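Local coordinates for competence/damage-inducible protein CinA (Agrobacterium tumefaciens, PDB 2A9S) that is of unknown function but belongs to the competence/damage-inducible CinA family, some relatives of which deamidate nicotinamide mononucleotide, at residues A[5-8]-A[9-12]; A[118-121]-A[122-125]; A[153-156]-A[157-161]. All blocks are in the same frame, centred on the assembly; numbering follows the deposited sequence.

Interaction 1 of 3, residues A[5-8]-A[9-12]; sequences LFPG and DIEE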
loop_
_atom_site.group_PDB
_atom_site.type_symbol
_atom_site.label_atom_id
_atom_site.label_comp_id
_atom_site.label_asym_id
_atom_site.label_seq_id
_atom_site.Cartn_x
_atom_site.Cartn_y
_atom_site.Cartn_z
ATOM N N LEU A 5 -3.464 -2.124 -15.755
ATOM C CA LEU A 5 -3.790 -0.983 -14.888
ATOM C C LEU A 5 -2.659 0.030 -14.986
ATOM O O LEU A 5 -2.908 1.205 -15.220
ATOM C CB LEU A 5 -4.056 -1.414 -13.418
ATOM C CG LEU A 5 -4.329 -0.310 -12.383
ATOM C CD1 LEU A 5 -5.608 0.499 -12.679
ATOM C CD2 LEU A 5 -4.384 -0.847 -10.940
ATOM N N PHE A 6 -1.421 -0.426 -14.807
ATOM C CA PHE A 6 -0.245 0.458 -14.890
ATOM C C PHE A 6 0.306 0.567 -16.309
ATOM O O PHE A 6 0.055 -0.322 -17.124
ATOM C CB PHE A 6 0.880 -0.039 -13.966
ATOM C CG PHE A 6 0.549 0.100 -12.497
ATOM C CD1 PHE A 6 0.895 1.262 -11.814
ATOM C CD2 PHE A 6 -0.152 -0.907 -11.821
ATOM C CE1 PHE A 6 0.551 1.395 -10.449
ATOM C CE2 PHE A 6 -0.462 -0.801 -10.464
ATOM C CZ PHE A 6 -0.103 0.366 -9.791
ATOM N N PRO A 7 1.090 1.628 -16.587
ATOM C CA PRO A 7 1.818 1.718 -17.867
ATOM C C PRO A 7 2.638 0.451 -18.160
ATOM O O PRO A 7 3.264 -0.118 -17.259
ATOM C CB PRO A 7 2.747 2.896 -17.660
ATOM C CG PRO A 7 2.026 3.775 -16.674
ATOM C CD PRO A 7 1.345 2.809 -15.735
ATOM N N GLY A 8 2.645 0.039 -19.426
ATOM C CA GLY A 8 3.308 -1.181 -19.872
ATOM C C GLY A 8 4.727 -1.399 -19.375
ATOM O O GLY A 8 5.085 -2.531 -18.987
ATOM N N ASP A 9 5.532 -0.333 -19.379
ATOM C CA ASP A 9 6.893 -0.468 -18.939
ATOM C C ASP A 9 6.994 -0.724 -17.414
ATOM O O ASP A 9 7.864 -1.492 -16.994
ATOM C CB ASP A 9 7.780 0.679 -19.437
ATOM C CG ASP A 9 7.644 1.942 -18.610
ATOM O OD1 ASP A 9 6.514 2.483 -18.467
ATOM O OD2 ASP A 9 8.694 2.403 -18.119
ATOM N N ILE A 10 6.099 -0.106 -16.619
ATOM C CA ILE A 10 6.026 -0.356 -15.168
ATOM C C ILE A 10 5.620 -1.800 -14.887
ATOM O O ILE A 10 6.282 -2.493 -14.084
ATOM C CB ILE A 10 5.092 0.629 -14.451
ATOM C CG1 ILE A 10 5.716 2.056 -14.471
ATOM C CG2 ILE A 10 4.745 0.134 -13.027
ATOM C CD1 ILE A 10 4.786 3.147 -13.880
ATOM N N GLU A 11 4.568 -2.266 -15.571
ATOM C CA GLU A 11 4.199 -3.673 -15.509
ATOM C C GLU A 11 5.355 -4.624 -15.922
ATOM O O GLU A 11 5.601 -5.644 -15.231
ATOM C CB GLU A 11 2.982 -3.933 -16.355
ATOM C CG GLU A 11 2.417 -5.277 -16.123
ATOM C CD GLU A 11 1.384 -5.622 -17.151
ATOM O OE1 GLU A 11 0.661 -4.691 -17.592
ATOM O OE2 GLU A 11 1.300 -6.821 -17.511
ATOM N N GLU A 12 6.073 -4.277 -17.001
ATOM C CA GLU A 12 7.291 -5.023 -17.425
ATOM C C GLU A 12 8.314 -5.098 -16.286
ATOM O O GLU A 12 8.883 -6.180 -15.999
ATOM C CB GLU A 12 7.940 -4.375 -18.680
ATOM C CG GLU A 12 9.063 -5.202 -19.355
ATOM C CD GLU A 12 9.782 -4.548 -20.597
ATOM O OE1 GLU A 12 9.904 -3.276 -20.725
ATOM O OE2 GLU A 12 10.284 -5.343 -21.450
HETATM O O HOH W 1 -0.262 -3.376 -14.517
#

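Interaction 2 of 3, residues A[118-121]-A[122-125]; sequences EKPV and GLVH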
loop_
_atom_site.group_PDB
_atom_site.type_symbol
_atom_site.label_atom_id
_atom_site.label_comp_id
_atom_site.label_asym_id
_atom_site.label_seq_id
_atom_site.Cartn_x
_atom_site.Cartn_y
_atom_site.Cartn_z
ATOM N N GLU A 118 13.206 25.071 -2.292
ATOM C CA GLU A 118 14.132 24.051 -1.837
ATOM C C GLU A 118 13.558 22.658 -2.070
ATOM O O GLU A 118 14.289 21.750 -2.406
ATOM C CB GLU A 118 14.442 24.209 -0.345
ATOM C CG GLU A 118 15.135 25.541 -0.026
ATOM C CD GLU A 118 14.184 26.666 0.389
ATOM O OE1 GLU A 118 13.036 26.788 -0.134
ATOM O OE2 GLU A 118 14.626 27.442 1.268
ATOM N N LYS A 119 12.247 22.506 -1.885
ATOM C CA LYS A 119 11.609 21.190 -2.034
ATOM C C LYS A 119 10.389 21.339 -2.981
ATOM O O LYS A 119 9.253 21.493 -2.525
ATOM C CB LYS A 119 11.228 20.613 -0.658
ATOM C CG LYS A 119 12.443 20.376 0.276
ATOM C CD LYS A 119 12.077 19.702 1.558
ATOM C CE LYS A 119 13.309 19.217 2.330
ATOM N NZ LYS A 119 14.144 20.351 2.783
ATOM N N PRO A 120 10.644 21.378 -4.294
ATOM C CA PRO A 120 9.551 21.632 -5.238
ATOM C C PRO A 120 8.667 20.403 -5.442
ATOM O O PRO A 120 9.090 19.265 -5.162
ATOM C CB PRO A 120 10.271 21.962 -6.543
ATOM C CG PRO A 120 11.632 21.253 -6.415
ATOM C CD PRO A 120 11.965 21.234 -4.955
ATOM N N VAL A 121 7.450 20.642 -5.917
ATOM C CA VAL A 121 6.626 19.547 -6.419
ATOM C C VAL A 121 7.466 18.714 -7.402
ATOM O O VAL A 121 8.192 19.272 -8.218
ATOM C CB VAL A 121 5.322 20.077 -7.066
ATOM C CG1 VAL A 121 4.484 18.913 -7.674
ATOM C CG2 VAL A 121 4.489 20.869 -5.999
ATOM N N GLY A 122 7.393 17.383 -7.278
ATOM C CA GLY A 122 8.142 16.493 -8.160
ATOM C C GLY A 122 9.475 15.992 -7.585
ATOM O O GLY A 122 10.116 15.113 -8.177
ATOM N N LEU A 123 9.890 16.555 -6.455
ATOM C CA LEU A 123 11.083 16.099 -5.754
ATOM C C LEU A 123 10.757 14.814 -5.010
ATOM O O LEU A 123 9.808 14.779 -4.216
ATOM C CB LEU A 123 11.551 17.143 -4.720
ATOM C CG LEU A 123 12.602 16.631 -3.731
ATOM C CD1 LEU A 123 13.923 16.336 -4.406
ATOM C CD2 LEU A 123 12.786 17.603 -2.576
ATOM N N VAL A 124 11.530 13.758 -5.243
ATOM C CA VAL A 124 11.247 12.488 -4.584
ATOM C C VAL A 124 12.593 11.888 -4.179
ATOM O O VAL A 124 13.521 11.859 -4.987
ATOM C CB VAL A 124 10.503 11.477 -5.514
ATOM C CG1 VAL A 124 10.322 10.083 -4.808
ATOM C CG2 VAL A 124 9.152 12.020 -6.009
ATOM N N HIS A 125 12.682 11.428 -2.943
ATOM C CA HIS A 125 13.860 10.708 -2.464
ATOM C C HIS A 125 13.501 9.220 -2.419
ATOM O O HIS A 125 12.471 8.853 -1.848
ATOM C CB HIS A 125 14.270 11.207 -1.081
ATOM C CG HIS A 125 14.985 12.531 -1.120
ATOM N ND1 HIS A 125 16.317 12.643 -1.454
ATOM C CD2 HIS A 125 14.532 13.793 -0.947
ATOM C CE1 HIS A 125 16.669 13.914 -1.448
ATOM N NE2 HIS A 125 15.609 14.634 -1.130
#

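Interaction 3 of 3, residues A[153-156]-A[157-161]; sequences ATVR and TALEM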
loop_
_atom_site.group_PDB
_atom_site.type_symbol
_atom_site.label_atom_id
_atom_site.label_comp_id
_atom_site.label_asym_id
_atom_site.label_seq_id
_atom_site.Cartn_x
_atom_site.Cartn_y
_atom_site.Cartn_z
ATOM N N ALA A 153 5.843 7.978 -12.083
ATOM C CA ALA A 153 7.274 8.159 -12.322
ATOM C C ALA A 153 8.080 7.588 -11.146
ATOM O O ALA A 153 9.110 6.906 -11.338
ATOM C CB ALA A 153 7.601 9.668 -12.480
ATOM N N THR A 154 7.565 7.823 -9.943
ATOM C CA THR A 154 8.197 7.284 -8.732
ATOM C C THR A 154 8.156 5.746 -8.688
ATOM O O THR A 154 9.171 5.090 -8.350
ATOM C CB THR A 154 7.576 7.907 -7.442
ATOM O OG1 THR A 154 7.789 9.325 -7.463
ATOM C CG2 THR A 154 8.234 7.330 -6.147
ATOM N N VAL A 155 7.003 5.175 -9.028
ATOM C CA VAL A 155 6.858 3.705 -9.085
ATOM C C VAL A 155 7.910 3.130 -10.029
ATOM O O VAL A 155 8.649 2.204 -9.655
ATOM C CB VAL A 155 5.411 3.241 -9.487
ATOM C CG1 VAL A 155 5.398 1.736 -9.760
ATOM C CG2 VAL A 155 4.342 3.624 -8.396
ATOM N N ARG A 156 8.009 3.713 -11.233
ATOM C CA ARG A 156 9.015 3.275 -12.198
ATOM C C ARG A 156 10.439 3.272 -11.587
ATOM O O ARG A 156 11.160 2.248 -11.586
ATOM C CB ARG A 156 8.968 4.160 -13.447
ATOM C CG ARG A 156 10.065 3.730 -14.476
ATOM C CD ARG A 156 10.024 4.575 -15.733
ATOM N NE ARG A 156 8.762 4.407 -16.432
ATOM C CZ ARG A 156 7.826 5.350 -16.511
ATOM N NH1 ARG A 156 8.052 6.547 -15.967
ATOM N NH2 ARG A 156 6.674 5.109 -17.152
ATOM N N THR A 157 10.861 4.408 -11.051
ATOM C CA THR A 157 12.220 4.496 -10.506
ATOM C C THR A 157 12.427 3.501 -9.355
ATOM O O THR A 157 13.492 2.891 -9.262
ATOM C CB THR A 157 12.533 5.930 -10.046
ATOM O OG1 THR A 157 12.258 6.847 -11.125
ATOM C CG2 THR A 157 14.000 6.051 -9.584
ATOM N N ALA A 158 11.420 3.361 -8.484
ATOM C CA ALA A 158 11.455 2.424 -7.351
ATOM C C ALA A 158 11.737 0.994 -7.847
ATOM O O ALA A 158 12.602 0.271 -7.297
ATOM C CB ALA A 158 10.131 2.484 -6.616
ATOM N N LEU A 159 11.033 0.603 -8.909
ATOM C CA LEU A 159 11.192 -0.746 -9.475
ATOM C C LEU A 159 12.565 -0.926 -10.125
ATOM O O LEU A 159 13.210 -1.963 -9.918
ATOM C CB LEU A 159 10.039 -1.072 -10.440
ATOM C CG LEU A 159 8.627 -1.045 -9.783
ATOM C CD1 LEU A 159 7.607 -1.467 -10.822
ATOM C CD2 LEU A 159 8.494 -1.918 -8.503
ATOM N N GLU A 160 13.025 0.096 -10.848
ATOM C CA GLU A 160 14.388 0.128 -11.412
ATOM C C GLU A 160 15.452 -0.100 -10.345
ATOM O O GLU A 160 16.382 -0.906 -10.530
ATOM C CB GLU A 160 14.636 1.457 -12.143
ATOM C CG GLU A 160 13.817 1.557 -13.435
ATOM C CD GLU A 160 13.864 2.956 -14.057
ATOM O OE1 GLU A 160 14.347 3.909 -13.391
ATOM O OE2 GLU A 160 13.423 3.097 -15.219
ATOM N N MET A 161 15.290 0.569 -9.206
ATOM C CA MET A 161 16.216 0.440 -8.090
ATOM C C MET A 161 16.221 -0.930 -7.421
ATOM O O MET A 161 17.300 -1.422 -7.046
ATOM C CB MET A 161 15.971 1.537 -7.054
ATOM C CG MET A 161 16.311 2.931 -7.569
ATOM S SD MET A 161 15.766 4.228 -6.440
ATOM C CE MET A 161 16.779 3.915 -4.982
#

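Interaction 1 of 3, residues A[5-8]-A[9-12]
The start of helix 8-24 is built where P7, in the N-cap position, meets the first turn through D9, I10 and E11. The carbonyl of P7 takes the first bond of the helix: E11 N donates to P7 O over 3.0 Å with an N-H...O angle of 168°. One residue on, E12 N binds G8 O at 2.8 Å, and the regular helical pattern is under way. Apolar contacts accompany these bonds. The P7 ring flanks I10, with P7 CD 3.9 Å from I10 CD1, while the other branch, I10 CG2, sits 4.0 Å from F6 CB. I10 CD1 thus meets the P7 ring and CG2 meets F6, and the one side chain spans two consecutive residues of the chain leading into the helix. The F6 ring continues inward, against A42 of helix 38-43 and L152 of helix 147-167; F6 also packs on L5 of the second subunit, which places this helix end at the dimer contact. The acidic side chains find their main partners outside the turn. D9 has CG wedged between its backbone N and carbonyl carbon (chi1 80°), and its OD1 lies 3.9 Å from P7 CB; OD2 forms a salt bridge with R156. E11 extends back along the incoming chain, its OE2 paired with R15, and a water that accepts from F6 N at 3.2 Å donates weakly to E11 OE1 at 3.5 Å.

Interaction 2 of 3, residues A[118-121]-A[122-125]
G122 meets P120 and V121 at the bend of a type II beta turn running from P120 to L123, and it occupies the third position, where the turn needs a positive phi. Its value of 97° suits glycine: with these backbone angles a CB would collide with V121 O. The side chain of V121 faces away from the turn and packs on I150 and D144. L123 closes the turn. Its N donates to P120 O over 3.1 Å with an N-H...O angle of 156°. The same residue also folds its side chain back over the incoming arm: L123 CB lies 4.1 Å from P120 CD, and CG, anti to the backbone N (chi1 167°), carries CD2 to within 3.8 Å of K119 CA and 3.9 Å of K119 CB. One leucine thereby covers two residues of the loop, crossing each at a slant. V124 then turns its side chain away from the loop, onto I150 of helix 147-167, and H125 bonds through ND1 to H137 NE2 of the next strand, the two rings nearly parallel. Backbone bonds from this start of strand 123-130 run to I109 and T107 on one flank and to M140 and Y142 on the other, so the turn delivers the chain between strands 102-108 and 135-141, antiparallel to both.

Interaction 3 of 3, residues A[153-156]-A[157-161]
V155 and L159 pack along the buried side of helix 147-167, one turn apart, while R156 and E160 repeat the same i to i+4 spacing toward solvent. The regular alpha-helical ladder underlies both pairs: T157 N binds A153 O, A158 N binds T154 O at 2.8 Å, L159 N binds V155 O and E160 N binds R156 O at 2.9 Å. On the tight side V155 CG1 touches L159 CD1 at 4.0 Å, and the two side chains run abreast toward helices 8-24 and 38-43. A158 packs on I39 of helix 38-43. The hydroxyl of T157, held beside its backbone N (chi1 -53°), bonds to Y142 OH in the loop after strand 135-141, while the T157 side chain also packs on L126 of strand 123-130. The outer pair is looser. Although the charges are opposite, R156 NE and E160 OE2 stay 5.0 Å apart, with guanidinium and carboxylate planes turned 52° to one another. The arginine chain bends at chi3 (-63°), and its NE is engaged in a salt bridge with D9 OD2, consistent with the gap to E160. What E160 touches instead is the aliphatic stem of the arginine: E160 OE2 rests 3.5 Å from R156 CG.

How the interactions relate
All three contacts are local and follow one another along the chain, so none nests in or crosses another. Interaction 1 starts helix 8-24 from the N-terminal loop. Interaction 2, much later, closes the turn that ends the loop after strand 102-108 and opens strand 123-130. Interaction 3 is a stretch of the last helix, 147-167, and it touches both of the others. A salt bridge, D9 OD2 to R156 NE at 2.6 Å, and packing of I10 CG2 on V155 CG1 join the first helix to the last, and V124 CG2 meets T154 OG1 at 3.4 Å, joining that helix to the sheet. Interactions 1 and 2 do not touch, their nearest atoms being about 13 Å apart.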